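Local coordinates for 16S rRNA (adenine(1408)-N(1))-methyltransferase (PDB 3MTE), which methylates the N1 position of adenine 1408 in 16S rRNA of assembled 30S ribosomal subunits, using S-adenosylmethionine, and so confers resistance to several aminoglycosides, at residues A[32-37]-A[55-60]; A[100-105]-A[131-136]; A[118-123]-A[173-178]; A[135-140]-A[216-221]. All blocks are in the same frame, centred on the assembly; numbering follows the deposited sequence.

Overall arrangement
All four contacts belong to one Rossmann-like methyltransferase domain, and three of them lie along its seven-stranded mixed sheet. Contact 1, wholly buried, pairs parallel strands and holds S-adenosylmethionine at their C-terminal ends. Strand 101-107 of contact 2 lies next to strand 29-34 of contact 1, and Ser105 and Asp33 bond across the seam. Contacts 2 and 4, with centres about 7 Å apart, share Glu135 and Ala136; the former is largely buried and has a salt bridge at its margin, whereas contact 4 is antiparallel and mixes buried phenylalanine with histidines at a partly exposed face. Contact 3 departs from the sheet, joining helix ends through proline packing and a surface ion pair.

Contact 1 (A[32-37]-A[55-60]); sequences IDLGTG and IGIDPV. With SAM (S-adenosylmethionine), chain C.
Residues 32-34 run parallel to the strand through 55-57; the axes of these short segments approach to 4.7 Å and are inclined by 17°, with Ile32, Asp33 and Leu34 level with Ile55, Gly56 and Ile57. Asp33 N donates to Ile55 O (2.8 Å), and Asp33 O accepts from Ile57 N, both nearly straight. Past Leu34 the chain turns, and Ile57 O receives Thr36 N at 2.9 Å as well as a weak bond from Gly35 N. On one face, Ile32 and Ile55 lie side by side, the CG2 branch of Ile32 meets CD1 of Ile57 at 3.7 Å, and CD1 of Leu34 leans across to Ile57 CG2. This is the first beta-alpha-beta unit of the Rossmann-like methyltransferase fold, with its glycine-containing loop after the first strand and an acidic residue following in the second. Asp58 splits its carboxylate between the ribose hydroxyls: OD1 accepts from SAM O3' (2.6 Å) and OD2 from SAM O2' (2.9 Å). Gly37 N reaches OD1 from above the carboxylate plane, and Val60 N closes an Asx turn on OD2. Gly35 O takes the amino group of SAM; Thr36 OG1, anti to the backbone N (chi1 -159°), bonds Asp33 OD2 at 2.6 Å.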
loop_
_atom_site.group_PDB
_atom_site.type_symbol
_atom_site.label_atom_id
_atom_site.label_comp_id
_atom_site.label_asym_id
_atom_site.label_seq_id
_atom_site.Cartn_x
_atom_site.Cartn_y
_atom_site.Cartn_z
ATOM N N ILE A 32 -1.289 -6.676 -2.958
ATOM C CA ILE A 32 -2.043 -5.420 -2.981
ATOM C C ILE A 32 -1.225 -4.312 -2.355
ATOM O O ILE A 32 -0.715 -4.470 -1.244
ATOM C CB ILE A 32 -3.396 -5.530 -2.231
ATOM C CG1 ILE A 32 -4.346 -6.455 -2.996
ATOM C CG2 ILE A 32 -4.018 -4.126 -2.029
ATOM C CD1 ILE A 32 -5.672 -6.687 -2.277
ATOM N N ASP A 33 -1.084 -3.205 -3.078
ATOM C CA ASP A 33 -0.398 -2.011 -2.546
ATOM C C ASP A 33 -1.452 -0.914 -2.367
ATOM O O ASP A 33 -2.022 -0.418 -3.344
ATOM C CB ASP A 33 0.701 -1.572 -3.515
ATOM C CG ASP A 33 1.528 -0.392 -2.994
ATOM O OD1 ASP A 33 1.815 -0.343 -1.773
ATOM O OD2 ASP A 33 1.895 0.473 -3.820
ATOM N N LEU A 34 -1.727 -0.541 -1.116
ATOM C CA LEU A 34 -2.799 0.405 -0.809
ATOM C C LEU A 34 -2.252 1.829 -0.718
ATOM O O LEU A 34 -1.265 2.074 -0.028
ATOM C CB LEU A 34 -3.477 0.021 0.514
ATOM C CG LEU A 34 -4.589 0.946 1.032
ATOM C CD1 LEU A 34 -5.759 1.073 0.038
ATOM C CD2 LEU A 34 -5.078 0.450 2.390
ATOM N N GLY A 35 -2.898 2.774 -1.401
ATOM C CA GLY A 35 -2.377 4.132 -1.474
ATOM C C GLY A 35 -1.110 4.121 -2.308
ATOM O O GLY A 35 -0.050 4.621 -1.878
ATOM N N THR A 36 -1.240 3.571 -3.521
ATOM C CA THR A 36 -0.099 3.221 -4.373
ATOM C C THR A 36 0.571 4.428 -5.034
ATOM O O THR A 36 1.752 4.365 -5.408
ATOM C CB THR A 36 -0.487 2.122 -5.431
ATOM O OG1 THR A 36 0.701 1.466 -5.908
ATOM C CG2 THR A 36 -1.239 2.737 -6.600
ATOM N N GLY A 37 -0.149 5.544 -5.132
ATOM C CA GLY A 37 0.472 6.791 -5.581
ATOM C C GLY A 37 0.598 6.841 -7.103
ATOM O O GLY A 37 -0.399 6.670 -7.806
ATOM N N ILE A 55 -1.926 -5.498 -7.578
ATOM C CA ILE A 55 -3.065 -4.589 -7.531
ATOM C C ILE A 55 -2.645 -3.342 -6.765
ATOM O O ILE A 55 -2.279 -3.428 -5.589
ATOM C CB ILE A 55 -4.266 -5.253 -6.828
ATOM C CG1 ILE A 55 -4.674 -6.533 -7.568
ATOM C CG2 ILE A 55 -5.448 -4.291 -6.730
ATOM C CD1 ILE A 55 -5.668 -7.394 -6.790
ATOM N N GLY A 56 -2.667 -2.195 -7.438
ATOM C CA GLY A 56 -2.379 -0.914 -6.804
ATOM C C GLY A 56 -3.683 -0.156 -6.627
ATOM O O GLY A 56 -4.437 0.033 -7.581
ATOM N N ILE A 57 -3.962 0.255 -5.395
ATOM C CA ILE A 57 -5.196 0.959 -5.073
ATOM C C ILE A 57 -4.876 2.407 -4.737
ATOM O O ILE A 57 -3.999 2.673 -3.896
ATOM C CB ILE A 57 -5.873 0.343 -3.830
ATOM C CG1 ILE A 57 -6.120 -1.158 -4.038
ATOM C CG2 ILE A 57 -7.172 1.059 -3.523
ATOM C CD1 ILE A 57 -6.774 -1.827 -2.855
ATOM N N ASP A 58 -5.577 3.335 -5.383
ATOM C CA ASP A 58 -5.467 4.759 -5.043
ATOM C C ASP A 58 -6.771 5.479 -5.354
ATOM O O ASP A 58 -7.442 5.178 -6.357
ATOM C CB ASP A 58 -4.292 5.432 -5.771
ATOM C CG ASP A 58 -3.763 6.667 -5.020
ATOM O OD1 ASP A 58 -2.755 6.538 -4.301
ATOM O OD2 ASP A 58 -4.371 7.758 -5.119
ATOM N N PRO A 59 -7.155 6.426 -4.489
ATOM C CA PRO A 59 -8.387 7.198 -4.676
ATOM C C PRO A 59 -8.265 8.319 -5.709
ATOM O O PRO A 59 -9.292 8.828 -6.158
ATOM C CB PRO A 59 -8.646 7.796 -3.279
ATOM C CG PRO A 59 -7.327 7.804 -2.604
ATOM C CD PRO A 59 -6.592 6.585 -3.134
ATOM N N VAL A 60 -7.046 8.706 -6.073
ATOM C CA VAL A 60 -6.869 9.788 -7.043
ATOM C C VAL A 60 -6.356 9.222 -8.371
ATOM O O VAL A 60 -5.168 8.954 -8.534
ATOM C CB VAL A 60 -5.915 10.880 -6.517
ATOM C CG1 VAL A 60 -5.923 12.088 -7.455
ATOM C CG2 VAL A 60 -6.328 11.293 -5.091
HETATM N N SAM C . 2.746 4.497 -1.887
HETATM C CA SAM C . 3.090 5.762 -2.531
HETATM C C SAM C . 4.581 5.836 -2.829
HETATM O OXT SAM C . 5.368 5.069 -2.274
HETATM C CB SAM C . 2.702 6.955 -1.653
HETATM C CG SAM C . 2.330 8.175 -2.483
HETATM S SD SAM C . 1.642 9.525 -1.487
HETATM C CE SAM C . 2.910 9.711 -0.218
HETATM C "C5'" SAM C . 0.329 8.749 -0.522
HETATM C "C4'" SAM C . -0.822 8.209 -1.385
HETATM O "O4'" SAM C . -1.831 7.750 -0.510
HETATM C "C3'" SAM C . -1.465 9.241 -2.302
HETATM O "O3'" SAM C . -1.501 8.753 -3.619
HETATM C "C2'" SAM C . -2.910 9.336 -1.845
HETATM O "O2'" SAM C . -3.821 9.549 -2.911
HETATM C "C1'" SAM C . -3.089 8.010 -1.114
HETATM N N9 SAM C . -4.147 8.130 -0.096
HETATM C C8 SAM C . -4.385 9.184 0.749
HETATM N N7 SAM C . -5.464 8.871 1.508
HETATM C C5 SAM C . -5.904 7.644 1.152
HETATM C C6 SAM C . -6.959 6.854 1.583
HETATM N N6 SAM C . -7.774 7.287 2.547
HETATM N N1 SAM C . -7.142 5.618 1.015
HETATM C C2 SAM C . -6.316 5.155 0.008
HETATM N N3 SAM C . -5.271 5.950 -0.417
HETATM C C4 SAM C . -5.082 7.167 0.144
#

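Contact 2 (A[100-105]-A[131-136]); sequences IADSIS and LAKKEA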
loop_
_atom_site.group_PDB
_atom_site.type_symbol
_atom_site.label_atom_id
_atom_site.label_comp_id
_atom_site.label_asym_id
_atom_site.label_seq_id
_atom_site.Cartn_x
_atom_site.Cartn_y
_atom_site.Cartn_z
ATOM N N ILE A 100 -8.167 -11.857 -0.992
ATOM C CA ILE A 100 -7.477 -12.119 -2.256
ATOM C C ILE A 100 -5.938 -12.069 -2.177
ATOM O O ILE A 100 -5.251 -12.772 -2.919
ATOM C CB ILE A 100 -7.995 -11.169 -3.377
ATOM C CG1 ILE A 100 -7.549 -11.644 -4.756
ATOM C CG2 ILE A 100 -7.534 -9.747 -3.156
ATOM C CD1 ILE A 100 -7.967 -10.700 -5.866
ATOM N N ALA A 101 -5.398 -11.266 -1.263
ATOM C CA ALA A 101 -3.962 -10.969 -1.281
ATOM C C ALA A 101 -3.094 -11.939 -0.493
ATOM O O ALA A 101 -3.412 -12.272 0.648
ATOM C CB ALA A 101 -3.705 -9.524 -0.787
ATOM N N ASP A 102 -1.986 -12.369 -1.097
ATOM C CA ASP A 102 -0.957 -13.124 -0.377
ATOM C C ASP A 102 -0.039 -12.192 0.410
ATOM O O ASP A 102 0.644 -12.618 1.351
ATOM C CB ASP A 102 -0.129 -13.977 -1.336
ATOM C CG ASP A 102 -0.975 -15.002 -2.073
ATOM O OD1 ASP A 102 -1.190 -16.100 -1.522
ATOM O OD2 ASP A 102 -1.444 -14.697 -3.191
ATOM N N SER A 103 -0.018 -10.924 0.020
ATOM C CA SER A 103 0.785 -9.927 0.724
ATOM C C SER A 103 0.186 -8.555 0.466
ATOM O O SER A 103 -0.496 -8.339 -0.536
ATOM C CB SER A 103 2.241 -9.985 0.267
ATOM O OG SER A 103 2.356 -9.865 -1.144
ATOM N N ILE A 104 0.446 -7.612 1.364
ATOM C CA ILE A 104 -0.149 -6.288 1.247
ATOM C C ILE A 104 0.795 -5.251 1.838
ATOM O O ILE A 104 1.431 -5.509 2.857
ATOM C CB ILE A 104 -1.530 -6.244 1.931
ATOM C CG1 ILE A 104 -2.079 -4.817 1.984
ATOM C CG2 ILE A 104 -1.467 -6.852 3.331
ATOM C CD1 ILE A 104 -3.584 -4.782 2.128
ATOM N N SER A 105 0.909 -4.101 1.179
ATOM C CA SER A 105 1.799 -3.033 1.642
ATOM C C SER A 105 1.059 -1.709 1.706
ATOM O O SER A 105 0.143 -1.440 0.904
ATOM C CB SER A 105 3.006 -2.911 0.708
ATOM O OG SER A 105 2.574 -2.710 -0.639
ATOM N N LEU A 131 -8.738 -7.681 3.086
ATOM C CA LEU A 131 -8.276 -7.852 1.704
ATOM C C LEU A 131 -7.323 -9.027 1.576
ATOM O O LEU A 131 -7.039 -9.496 0.473
ATOM C CB LEU A 131 -7.526 -6.612 1.227
ATOM C CG LEU A 131 -8.211 -5.250 1.269
ATOM C CD1 LEU A 131 -7.211 -4.183 0.837
ATOM C CD2 LEU A 131 -9.446 -5.244 0.382
ATOM N N ALA A 132 -6.788 -9.470 2.707
ATOM C CA ALA A 132 -5.713 -10.438 2.678
ATOM C C ALA A 132 -6.162 -11.828 3.061
ATOM O O ALA A 132 -7.127 -12.006 3.810
ATOM C CB ALA A 132 -4.558 -9.980 3.589
ATOM N N LYS A 133 -5.449 -12.820 2.543
ATOM C CA LYS A 133 -5.709 -14.201 2.915
ATOM C C LYS A 133 -5.069 -14.463 4.266
ATOM O O LYS A 133 -4.174 -13.728 4.694
ATOM C CB LYS A 133 -5.164 -15.156 1.853
ATOM C CG LYS A 133 -5.807 -14.947 0.485
ATOM C CD LYS A 133 -5.548 -16.101 -0.469
ATOM C CE LYS A 133 -4.163 -16.035 -1.060
ATOM N NZ LYS A 133 -3.860 -17.250 -1.883
ATOM N N LYS A 134 -5.544 -15.503 4.938
ATOM C CA LYS A 134 -4.995 -15.899 6.226
ATOM C C LYS A 134 -3.475 -15.980 6.147
ATOM O O LYS A 134 -2.923 -16.619 5.244
ATOM C CB LYS A 134 -5.570 -17.257 6.627
ATOM C CG LYS A 134 -5.186 -17.723 8.015
ATOM C CD LYS A 134 -5.848 -19.064 8.324
ATOM C CE LYS A 134 -5.577 -19.500 9.753
ATOM N NZ LYS A 134 -6.388 -20.697 10.118
ATOM N N GLU A 135 -2.811 -15.312 7.086
ATOM C CA GLU A 135 -1.348 -15.310 7.186
ATOM C C GLU A 135 -0.608 -14.600 6.049
ATOM O O GLU A 135 0.595 -14.812 5.862
ATOM C CB GLU A 135 -0.802 -16.731 7.375
ATOM C CG GLU A 135 -1.104 -17.326 8.746
ATOM C CD GLU A 135 -0.499 -16.510 9.887
ATOM O OE1 GLU A 135 0.686 -16.109 9.783
ATOM O OE2 GLU A 135 -1.211 -16.278 10.890
ATOM N N ALA A 136 -1.311 -13.742 5.312
ATOM C CA ALA A 136 -0.655 -12.899 4.314
ATOM C C ALA A 136 0.420 -12.052 4.972
ATOM O O ALA A 136 0.281 -11.632 6.126
ATOM C CB ALA A 136 -1.662 -11.992 3.620
HETATM O O HOH W 1 -3.171 -15.896 -4.834
#
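Asp102 and Lys133 lie side by side and point the same way, so that the end of the lysine runs along the carboxylate. The bend at chi3 (-78°) turns the chain of Lys133 toward Asp102, bringing NZ to 2.9 Å from Asp102 OD1 in a salt bridge whose hydrogen bond is weak. A water donates to Asp102 OD2 and weakly accepts from NZ, bridging the pair a second time; OD2 also receives the backbone N of Val30, which ties the acid to the neighbouring strand 29-34 and probably helps to stabilise its negative charge. Nearer the backbone, CB and CG of Lys133 pass over Ala101 O, each 3.6 Å from it.

The apolar side is arranged differently, and less certainly, since Ile104 has two conformers. In one of them Ile104 crosses Leu131 at about a right angle, and Ile104 CD1 lies 3.9 Å from Leu131 CD1. Its CG2 branch is turned to the CB of Ala132. Ala136 CB fits against the carbonyl oxygens of Asp102 and Ala101, nearest at 3.3 Å from Asp102 O.

Between these groups the backbones are clasped. Leu131 O accepts from two successive amides, Ala101 N in the carbonyl plane and Ile100 N from above it, and Lys133 N returns an almost straight bond to Ala101 O (2.8 Å). Ala101 and Ala132 thereby form a single parallel bridge. A type II turn from Lys133 to Ala136 then leads into strand 136-142, which takes its place beside strand 101-107 in the central parallel part of the Rossmann-like sheet.

Contact 3 (A[118-123]-A[173-178]); sequences IKPNRD and AELSNS
Glu174 OE1 meets two partners: Arg122 NH1 at 2.8 Å and a water that donates to it at 2.7 Å. The arginine forms a salt bridge whose hydrogen bond is weak, and the pairing is tentative because it holds for one of two arginine conformers. In that conformer the side chains cross at about a right angle, yet guanidinium and carboxylate planes are only 6° apart. The water also donates to Pro120 O, linking the acid to the backbone ahead of helix 122-129. Arg122 CG, anti to the amide nitrogen (chi1 -154°), passes 3.4 Å from Ser178 OG; the bend at chi3 then turns the guanidinium toward Glu174. The Ser178 hydroxyl donates to Glu174 O. Asn177 lies alongside the arginine, its amide plane turned 56° from the guanidinium.

Beneath the charges, Pro120, which follows a cis peptide bond, sets its ring against helix 169-177: CD rests on Glu174 CB (3.6 Å) and CG on Leu175 CD2 (3.7 Å). Asn121 caps helix 122-129 through OD1 and Ile124 N. Leu125 of that helix touches Pro120, Leu175 and Ser178, and Leu175 continues inward onto Phe180 and Ile182 of strand 180-188.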
loop_
_atom_site.group_PDB
_atom_site.type_symbol
_atom_site.label_atom_id
_atom_site.label_comp_id
_atom_site.label_asym_id
_atom_site.label_seq_id
_atom_site.Cartn_x
_atom_site.Cartn_y
_atom_site.Cartn_z
ATOM N N ILE A 118 -1.152 4.870 12.036
ATOM C CA ILE A 118 -0.397 5.115 13.261
ATOM C C ILE A 118 -1.226 5.158 14.535
ATOM O O ILE A 118 -0.712 4.848 15.615
ATOM C CB ILE A 118 0.489 6.372 13.131
ATOM C CG1 ILE A 118 -0.366 7.627 13.062
ATOM C CG2 ILE A 118 1.352 6.249 11.884
ATOM C CD1 ILE A 118 0.467 8.910 12.882
ATOM N N LYS A 119 -2.509 5.497 14.426
ATOM C CA LYS A 119 -3.352 5.581 15.618
ATOM C C LYS A 119 -3.407 4.284 16.452
ATOM O O LYS A 119 -3.118 4.306 17.650
ATOM C CB LYS A 119 -4.756 6.103 15.280
ATOM C CG LYS A 119 -5.631 6.343 16.508
ATOM C CD LYS A 119 -7.051 6.715 16.103
ATOM C CE LYS A 119 -7.964 6.804 17.316
ATOM N NZ LYS A 119 -9.379 7.040 16.912
ATOM N N PRO A 120 -3.797 3.152 15.840
ATOM C CA PRO A 120 -4.333 2.978 14.489
ATOM C C PRO A 120 -5.858 3.044 14.502
ATOM O O PRO A 120 -6.479 2.892 15.559
ATOM C CB PRO A 120 -3.896 1.560 14.130
ATOM C CG PRO A 120 -3.815 0.829 15.467
ATOM C CD PRO A 120 -3.736 1.869 16.567
ATOM N N ASN A 121 -6.453 3.284 13.339
ATOM C CA ASN A 121 -7.900 3.230 13.216
ATOM C C ASN A 121 -8.304 1.770 13.015
ATOM O O ASN A 121 -8.044 1.194 11.958
ATOM C CB ASN A 121 -8.373 4.089 12.050
ATOM C CG ASN A 121 -9.878 4.162 11.969
ATOM O OD1 ASN A 121 -10.553 3.138 11.969
ATOM N ND2 ASN A 121 -10.414 5.376 11.920
ATOM N N ARG A 122 -8.925 1.185 14.036
ATOM C CA ARG A 122 -9.246 -0.239 14.052
ATOM C C ARG A 122 -10.196 -0.626 12.924
ATOM O O ARG A 122 -10.015 -1.655 12.264
ATOM C CB ARG A 122 -9.871 -0.612 15.398
ATOM C CG ARG A 122 -9.692 -2.068 15.806
ATOM C CD ARG A 122 -10.370 -2.356 17.146
ATOM N NE ARG A 122 -10.519 -1.151 17.962
ATOM C CZ ARG A 122 -9.622 -0.727 18.846
ATOM N NH1 ARG A 122 -8.503 -1.410 19.036
ATOM N NH2 ARG A 122 -9.845 0.382 19.541
ATOM N N ASP A 123 -11.217 0.198 12.722
ATOM C CA ASP A 123 -12.253 -0.105 11.740
ATOM C C ASP A 123 -11.670 -0.115 10.338
ATOM O O ASP A 123 -11.955 -1.006 9.535
ATOM C CB ASP A 123 -13.391 0.911 11.841
ATOM C CG ASP A 123 -14.115 0.842 13.173
ATOM O OD1 ASP A 123 -14.400 -0.284 13.639
ATOM O OD2 ASP A 123 -14.397 1.915 13.751
ATOM N N ALA A 173 -0.998 -4.440 20.403
ATOM C CA ALA A 173 -2.315 -4.975 20.752
ATOM C C ALA A 173 -3.411 -4.418 19.847
ATOM O O ALA A 173 -4.300 -5.146 19.410
ATOM C CB ALA A 173 -2.633 -4.703 22.211
ATOM N N GLU A 174 -3.345 -3.124 19.565
ATOM C CA GLU A 174 -4.322 -2.488 18.694
ATOM C C GLU A 174 -4.249 -3.024 17.267
ATOM O O GLU A 174 -5.275 -3.251 16.631
ATOM C CB GLU A 174 -4.128 -0.972 18.680
ATOM C CG GLU A 174 -4.360 -0.312 20.019
ATOM C CD GLU A 174 -5.477 0.704 19.972
ATOM O OE1 GLU A 174 -6.471 0.454 19.256
ATOM O OE2 GLU A 174 -5.357 1.748 20.652
ATOM N N LEU A 175 -3.042 -3.202 16.745
ATOM C CA LEU A 175 -2.927 -3.778 15.409
ATOM C C LEU A 175 -3.474 -5.196 15.429
ATOM O O LEU A 175 -4.162 -5.613 14.499
ATOM C CB LEU A 175 -1.480 -3.804 14.920
ATOM C CG LEU A 175 -0.921 -2.633 14.121
ATOM C CD1 LEU A 175 -0.009 -3.158 13.024
ATOM C CD2 LEU A 175 -1.994 -1.726 13.542
ATOM N N SER A 176 -3.158 -5.937 16.489
ATOM C CA SER A 176 -3.642 -7.311 16.627
ATOM C C SER A 176 -5.170 -7.369 16.604
ATOM O O SER A 176 -5.752 -8.243 15.965
ATOM C CB SER A 176 -3.098 -7.959 17.900
ATOM O OG SER A 176 -3.569 -9.295 18.026
ATOM N N ASN A 177 -5.817 -6.436 17.298
ATOM C CA ASN A 177 -7.274 -6.341 17.273
ATOM C C ASN A 177 -7.809 -6.034 15.878
ATOM O O ASN A 177 -8.964 -6.332 15.569
ATOM C CB ASN A 177 -7.770 -5.279 18.256
ATOM C CG ASN A 177 -7.637 -5.715 19.701
ATOM O OD1 ASN A 177 -7.457 -6.900 19.989
ATOM N ND2 ASN A 177 -7.730 -4.759 20.620
ATOM N N SER A 178 -6.972 -5.423 15.046
ATOM C CA SER A 178 -7.355 -5.103 13.673
ATOM C C SER A 178 -7.023 -6.247 12.719
ATOM O O SER A 178 -7.346 -6.184 11.530
ATOM C CB SER A 178 -6.651 -3.827 13.203
ATOM O OG SER A 178 -6.882 -2.742 14.089
HETATM O O HOH W 2 -6.795 2.949 18.209
#

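Contact 4 (A[135-140]-A[216-221]); sequences EAHFEF and SGHVSK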
loop_
_atom_site.group_PDB
_atom_site.type_symbol
_atom_site.label_atom_id
_atom_site.label_comp_id
_atom_site.label_asym_id
_atom_site.label_seq_id
_atom_site.Cartn_x
_atom_site.Cartn_y
_atom_site.Cartn_z
ATOM N N GLU A 135 -2.811 -15.312 7.086
ATOM C CA GLU A 135 -1.348 -15.310 7.186
ATOM C C GLU A 135 -0.608 -14.600 6.049
ATOM O O GLU A 135 0.595 -14.812 5.862
ATOM C CB GLU A 135 -0.802 -16.731 7.375
ATOM C CG GLU A 135 -1.104 -17.326 8.746
ATOM C CD GLU A 135 -0.499 -16.510 9.887
ATOM O OE1 GLU A 135 0.686 -16.109 9.783
ATOM O OE2 GLU A 135 -1.211 -16.278 10.890
ATOM N N ALA A 136 -1.311 -13.742 5.312
ATOM C CA ALA A 136 -0.655 -12.899 4.314
ATOM C C ALA A 136 0.420 -12.052 4.972
ATOM O O ALA A 136 0.281 -11.632 6.126
ATOM C CB ALA A 136 -1.662 -11.992 3.620
ATOM N N HIS A 137 1.489 -11.778 4.236
ATOM C CA HIS A 137 2.505 -10.844 4.719
ATOM C C HIS A 137 1.985 -9.406 4.648
ATOM O O HIS A 137 1.212 -9.061 3.756
ATOM C CB HIS A 137 3.784 -10.988 3.898
ATOM C CG HIS A 137 4.923 -10.168 4.418
ATOM N ND1 HIS A 137 5.259 -8.941 3.889
ATOM C CD2 HIS A 137 5.798 -10.394 5.430
ATOM C CE1 HIS A 137 6.289 -8.443 4.552
ATOM N NE2 HIS A 137 6.636 -9.305 5.492
ATOM N N PHE A 138 2.402 -8.559 5.584
ATOM C CA PHE A 138 2.129 -7.125 5.452
ATOM C C PHE A 138 3.354 -6.315 5.811
ATOM O O PHE A 138 4.198 -6.762 6.591
ATOM C CB PHE A 138 0.927 -6.674 6.301
ATOM C CG PHE A 138 1.246 -6.476 7.765
ATOM C CD1 PHE A 138 1.633 -5.224 8.248
ATOM C CD2 PHE A 138 1.138 -7.528 8.658
ATOM C CE1 PHE A 138 1.928 -5.046 9.609
ATOM C CE2 PHE A 138 1.417 -7.354 10.018
ATOM C CZ PHE A 138 1.818 -6.119 10.487
ATOM N N GLU A 139 3.466 -5.137 5.207
ATOM C CA GLU A 139 4.412 -4.132 5.703
ATOM C C GLU A 139 3.816 -2.742 5.576
ATOM O O GLU A 139 3.167 -2.414 4.573
ATOM C CB GLU A 139 5.746 -4.201 4.963
ATOM C CG GLU A 139 5.623 -3.905 3.472
ATOM C CD GLU A 139 6.969 -3.731 2.787
ATOM O OE1 GLU A 139 7.941 -3.334 3.453
ATOM O OE2 GLU A 139 7.055 -3.992 1.571
ATOM N N PHE A 140 4.040 -1.917 6.603
ATOM C CA PHE A 140 3.646 -0.523 6.574
ATOM C C PHE A 140 4.942 0.271 6.738
ATOM O O PHE A 140 5.693 0.043 7.695
ATOM C CB PHE A 140 2.742 -0.177 7.763
ATOM C CG PHE A 140 1.483 -1.025 7.873
ATOM C CD1 PHE A 140 0.876 -1.563 6.737
ATOM C CD2 PHE A 140 0.893 -1.237 9.113
ATOM C CE1 PHE A 140 -0.293 -2.328 6.846
ATOM C CE2 PHE A 140 -0.270 -2.003 9.238
ATOM C CZ PHE A 140 -0.868 -2.536 8.103
ATOM N N SER A 216 6.249 -4.735 10.070
ATOM C CA SER A 216 5.877 -5.844 9.199
ATOM C C SER A 216 5.450 -7.064 9.998
ATOM O O SER A 216 5.750 -7.195 11.186
ATOM C CB SER A 216 7.034 -6.205 8.261
ATOM O OG SER A 216 8.140 -6.698 8.991
ATOM N N GLY A 217 4.741 -7.971 9.346
ATOM C CA GLY A 217 4.361 -9.200 10.007
ATOM C C GLY A 217 3.385 -9.937 9.125
ATOM O O GLY A 217 3.482 -9.876 7.895
ATOM N N HIS A 218 2.442 -10.629 9.745
ATOM C CA HIS A 218 1.454 -11.374 8.976
ATOM C C HIS A 218 0.045 -11.057 9.424
ATOM O O HIS A 218 -0.183 -10.668 10.565
ATOM C CB HIS A 218 1.728 -12.876 9.078
ATOM C CG HIS A 218 2.992 -13.286 8.395
ATOM N ND1 HIS A 218 4.227 -13.204 9.006
ATOM C CD2 HIS A 218 3.221 -13.734 7.138
ATOM C CE1 HIS A 218 5.158 -13.608 8.159
ATOM N NE2 HIS A 218 4.573 -13.933 7.019
ATOM N N VAL A 219 -0.904 -11.237 8.517
ATOM C CA VAL A 219 -2.289 -10.935 8.814
ATOM C C VAL A 219 -2.845 -12.094 9.637
ATOM O O VAL A 219 -2.785 -13.250 9.220
ATOM C CB VAL A 219 -3.106 -10.715 7.518
ATOM C CG1 VAL A 219 -4.583 -10.579 7.837
ATOM C CG2 VAL A 219 -2.597 -9.474 6.767
ATOM N N SER A 220 -3.359 -11.782 10.821
ATOM C CA SER A 220 -3.775 -12.818 11.757
ATOM C C SER A 220 -5.289 -12.909 11.874
ATOM O O SER A 220 -5.816 -13.865 12.437
ATOM C CB SER A 220 -3.177 -12.547 13.137
ATOM O OG SER A 220 -3.571 -11.266 13.612
ATOM N N LYS A 221 -5.984 -11.910 11.343
ATOM C CA LYS A 221 -7.428 -11.800 11.516
ATOM C C LYS A 221 -8.186 -13.069 11.119
ATOM O O LYS A 221 -9.287 -13.321 11.618
ATOM C CB LYS A 221 -7.969 -10.598 10.737
ATOM C CG LYS A 221 -9.424 -10.282 11.029
ATOM C CD LYS A 221 -9.908 -9.057 10.272
ATOM C CE LYS A 221 -11.392 -8.842 10.530
ATOM N NZ LYS A 221 -11.989 -7.830 9.625
#
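Gly217 and Phe138 face each other as a hydrogen-bonded antiparallel pair that satisfies both amides: Phe138 N donates to Gly217 O at 2.9 Å, and Gly217 N returns a bond to Phe138 O at 3.1 Å. Further along, Ala136 O takes Val219 N (2.7 Å), and Val219 O takes Glu135 N; both donors lie in the carbonyl plane. His137 with His218, between these bonds, and Glu139 with Ser216, past the Phe138-Gly217 pair, are non-hydrogen-bonded pairs, bridged by CA-H...O contacts such as that from His218 CA to Ala136 O.

On the histidine side, the edge of His137 approaches the face of His218 in a T-shaped pair, with planes at 82° and centroids 5.5 Å apart. The CD2 edge of His218 comes to 3.1 Å from Glu135 O, while its ND1 is satisfied by Asp183 OD2. Glu135 OE1 lies against His218 CB and is held in a salt bridge by Arg181. Glu139 OE1 is likewise paired with Arg214.

The other side is apolar. With CG lodged between amide and carbonyl (chi1 79°), the Phe138 ring folds back over the glycine backbone, one face having Gly217 N 3.4 Å above its plane. An edge-to-face contact with Phe180 adds to this packing, and Val219 rests against Ala129 of helix 122-129. Strand 136-142 is thus bounded by strand 101-107, which takes up the amide and carbonyl of His137, and by strand 212-219, beyond which strand 180-188 forms the sheet edge.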